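Long-range contact in enterotoxin SEN variant (Staphylococcus aureus, PDB 6KRY), which probably acts as a superantigen toxin of the staphylococcal enterotoxin family: residues G174-H179 and Y218-F223. Sequence-based numbering, arbitrary orientation.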
loop_
_atom_site.group_PDB
_atom_site.type_symbol
_atom_site.label_atom_id
_atom_site.label_comp_id
_atom_site.label_asym_id
_atom_site.label_seq_id
_atom_site.Cartn_x
_atom_site.Cartn_y
_atom_site.Cartn_z
ATOM N N GLY A 174 -9.283 -2.039 -14.461
ATOM C CA GLY A 174 -9.648 -1.042 -13.480
ATOM C C GLY A 174 -8.473 -0.192 -13.076
ATOM O O GLY A 174 -7.322 -0.600 -13.155
ATOM N N CYS A 175 -8.789 0.979 -12.528
ATOM C CA CYS A 175 -7.755 1.834 -12.043
ATOM C C CYS A 175 -8.278 2.709 -10.880
ATOM O O CYS A 175 -9.475 2.876 -10.667
ATOM C CB CYS A 175 -7.177 2.672 -13.160
ATOM S SG CYS A 175 -8.377 3.824 -13.874
ATOM N N ILE A 176 -7.313 3.227 -10.132
ATOM C CA ILE A 176 -7.529 4.041 -8.961
ATOM C C ILE A 176 -6.790 5.359 -9.164
ATOM O O ILE A 176 -5.617 5.388 -9.364
ATOM C CB ILE A 176 -7.106 3.315 -7.677
ATOM C CG1 ILE A 176 -7.345 4.254 -6.503
ATOM C CG2 ILE A 176 -5.671 2.803 -7.724
ATOM C CD1 ILE A 176 -7.166 3.650 -5.141
ATOM N N PHE A 177 -7.562 6.455 -9.128
ATOM C CA PHE A 177 -7.083 7.793 -9.340
ATOM C C PHE A 177 -7.066 8.570 -8.030
ATOM O O PHE A 177 -8.038 8.565 -7.325
ATOM C CB PHE A 177 -8.048 8.572 -10.234
ATOM C CG PHE A 177 -7.662 8.596 -11.682
ATOM C CD1 PHE A 177 -6.800 9.572 -12.157
ATOM C CD2 PHE A 177 -8.136 7.622 -12.548
ATOM C CE1 PHE A 177 -6.431 9.589 -13.497
ATOM C CE2 PHE A 177 -7.759 7.636 -13.879
ATOM C CZ PHE A 177 -6.923 8.626 -14.345
ATOM N N PHE A 178 -5.983 9.292 -7.789
ATOM C CA PHE A 178 -5.812 10.126 -6.619
ATOM C C PHE A 178 -5.885 11.573 -7.090
ATOM O O PHE A 178 -5.029 11.981 -7.878
ATOM C CB PHE A 178 -4.483 9.813 -5.925
ATOM C CG PHE A 178 -4.413 8.401 -5.394
ATOM C CD1 PHE A 178 -4.007 7.355 -6.203
ATOM C CD2 PHE A 178 -4.802 8.120 -4.093
ATOM C CE1 PHE A 178 -3.960 6.057 -5.713
ATOM C CE2 PHE A 178 -4.771 6.818 -3.611
ATOM C CZ PHE A 178 -4.342 5.796 -4.423
ATOM N N HIS A 179 -6.916 12.302 -6.661
ATOM C CA HIS A 179 -7.196 13.684 -7.149
ATOM C C HIS A 179 -7.028 14.684 -6.010
ATOM O O HIS A 179 -7.573 14.458 -4.941
ATOM C CB HIS A 179 -8.646 13.820 -7.642
ATOM C CG HIS A 179 -8.851 13.228 -8.990
ATOM N ND1 HIS A 179 -9.490 12.020 -9.171
ATOM C CD2 HIS A 179 -8.450 13.646 -10.215
ATOM C CE1 HIS A 179 -9.513 11.731 -10.468
ATOM N NE2 HIS A 179 -8.851 12.694 -11.123
ATOM N N TYR A 218 -7.057 15.200 -0.617
ATOM C CA TYR A 218 -7.150 14.188 -1.638
ATOM C C TYR A 218 -8.500 13.481 -1.544
ATOM O O TYR A 218 -9.092 13.309 -0.471
ATOM C CB TYR A 218 -5.964 13.213 -1.592
ATOM C CG TYR A 218 -4.804 13.718 -2.396
ATOM C CD1 TYR A 218 -3.939 14.681 -1.894
ATOM C CD2 TYR A 218 -4.628 13.306 -3.709
ATOM C CE1 TYR A 218 -2.959 15.255 -2.694
ATOM C CE2 TYR A 218 -3.645 13.856 -4.513
ATOM C CZ TYR A 218 -2.804 14.828 -4.006
ATOM O OH TYR A 218 -1.789 15.326 -4.777
ATOM N N HIS A 219 -8.984 13.055 -2.699
ATOM C CA HIS A 219 -10.129 12.137 -2.786
ATOM C C HIS A 219 -9.794 11.150 -3.902
ATOM O O HIS A 219 -8.831 11.358 -4.665
ATOM C CB HIS A 219 -11.454 12.861 -3.025
ATOM C CG HIS A 219 -11.536 13.588 -4.323
ATOM N ND1 HIS A 219 -11.069 14.886 -4.458
ATOM C CD2 HIS A 219 -11.981 13.215 -5.541
ATOM C CE1 HIS A 219 -11.225 15.286 -5.705
ATOM N NE2 HIS A 219 -11.841 14.295 -6.386
ATOM N N ILE A 220 -10.527 10.053 -3.926
ATOM C CA ILE A 220 -10.146 8.924 -4.798
ATOM C C ILE A 220 -11.316 8.587 -5.704
ATOM O O ILE A 220 -12.457 8.593 -5.254
ATOM C CB ILE A 220 -9.728 7.746 -3.924
ATOM C CG1 ILE A 220 -8.534 8.170 -3.067
ATOM C CG2 ILE A 220 -9.406 6.508 -4.756
ATOM C CD1 ILE A 220 -8.206 7.167 -1.986
ATOM N N ASP A 221 -11.016 8.295 -6.974
ATOM C CA ASP A 221 -12.014 7.756 -7.873
ATOM C C ASP A 221 -11.510 6.412 -8.403
ATOM O O ASP A 221 -10.384 6.317 -8.880
ATOM C CB ASP A 221 -12.318 8.700 -9.026
ATOM C CG ASP A 221 -12.749 10.095 -8.609
ATOM O OD1 ASP A 221 -13.612 10.195 -7.731
ATOM O OD2 ASP A 221 -12.172 11.063 -9.159
ATOM N N VAL A 222 -12.377 5.397 -8.357
ATOM C CA VAL A 222 -12.085 4.070 -8.864
ATOM C C VAL A 222 -12.931 3.834 -10.132
ATOM O O VAL A 222 -14.173 4.058 -10.105
ATOM C CB VAL A 222 -12.402 3.011 -7.788
ATOM C CG1 VAL A 222 -12.258 1.595 -8.319
ATOM C CG2 VAL A 222 -11.534 3.204 -6.542
ATOM N N PHE A 223 -12.284 3.353 -11.203
ATOM C CA PHE A 223 -12.955 3.027 -12.466
ATOM C C PHE A 223 -12.754 1.541 -12.710
ATOM O O PHE A 223 -11.629 1.080 -12.770
ATOM C CB PHE A 223 -12.423 3.902 -13.606
ATOM C CG PHE A 223 -12.666 5.375 -13.414
ATOM C CD1 PHE A 223 -13.887 5.943 -13.740
ATOM C CD2 PHE A 223 -11.700 6.185 -12.835
ATOM C CE1 PHE A 223 -14.125 7.291 -13.523
ATOM C CE2 PHE A 223 -11.936 7.534 -12.624
ATOM C CZ PHE A 223 -13.143 8.079 -12.972
#
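Cys175, Phe177 and His179 pair with Phe223, Asp221 and His219 through six backbone hydrogen bonds, two to each antiparallel hydrogen-bonded pair. Phe177 N to Asp221 O measures 2.8 Å. His219 N to His179 O measures 3.0 Å. Between these bonds, alpha carbons of 218-223 make CA-H...O contacts with the facing strand, as where Val222 CA lies 3.4 Å from Cys175 O. These are neighbouring strands of the mixed sheet in the C-terminal beta-grasp domain; 218-225 is central, running parallel to 114-127 on its other side.

On the apolar face, Ile176 and Ile220 pack on Val153 and Val222 on Leu157 of helix 146-161, while the Phe178 ring meets Phe188. Ile220 joins the two strands here: its CG2 meets Ile176 CG1 at 3.5 Å, while CG1 and CD1 run alongside the Phe178 ring, with Ile220 CD1 3.8 Å from Phe178 CE2.

The opposite face is largely aromatic and polar. Phe177 CD2 lies at the edge of the Phe223 ring, 3.8 Å from Phe223 CE2, the ring planes 88° apart; Phe223 also meets Phe126. His179 CB sits over one face of the His219 imidazole, 3.8 Å from its centroid. His219 CG lies between its backbone N and carbonyl carbon (chi1 64°), bringing the ring back toward strand 173-180; its ND1 is hydrogen-bonded to Asn181. Asp221 OD2 comes within 2.8 Å of His179 ND1, oblique to the ring and close to CE1 too, with carboxylate and imidazole planes 46° apart and an angle too poor for a hydrogen bond.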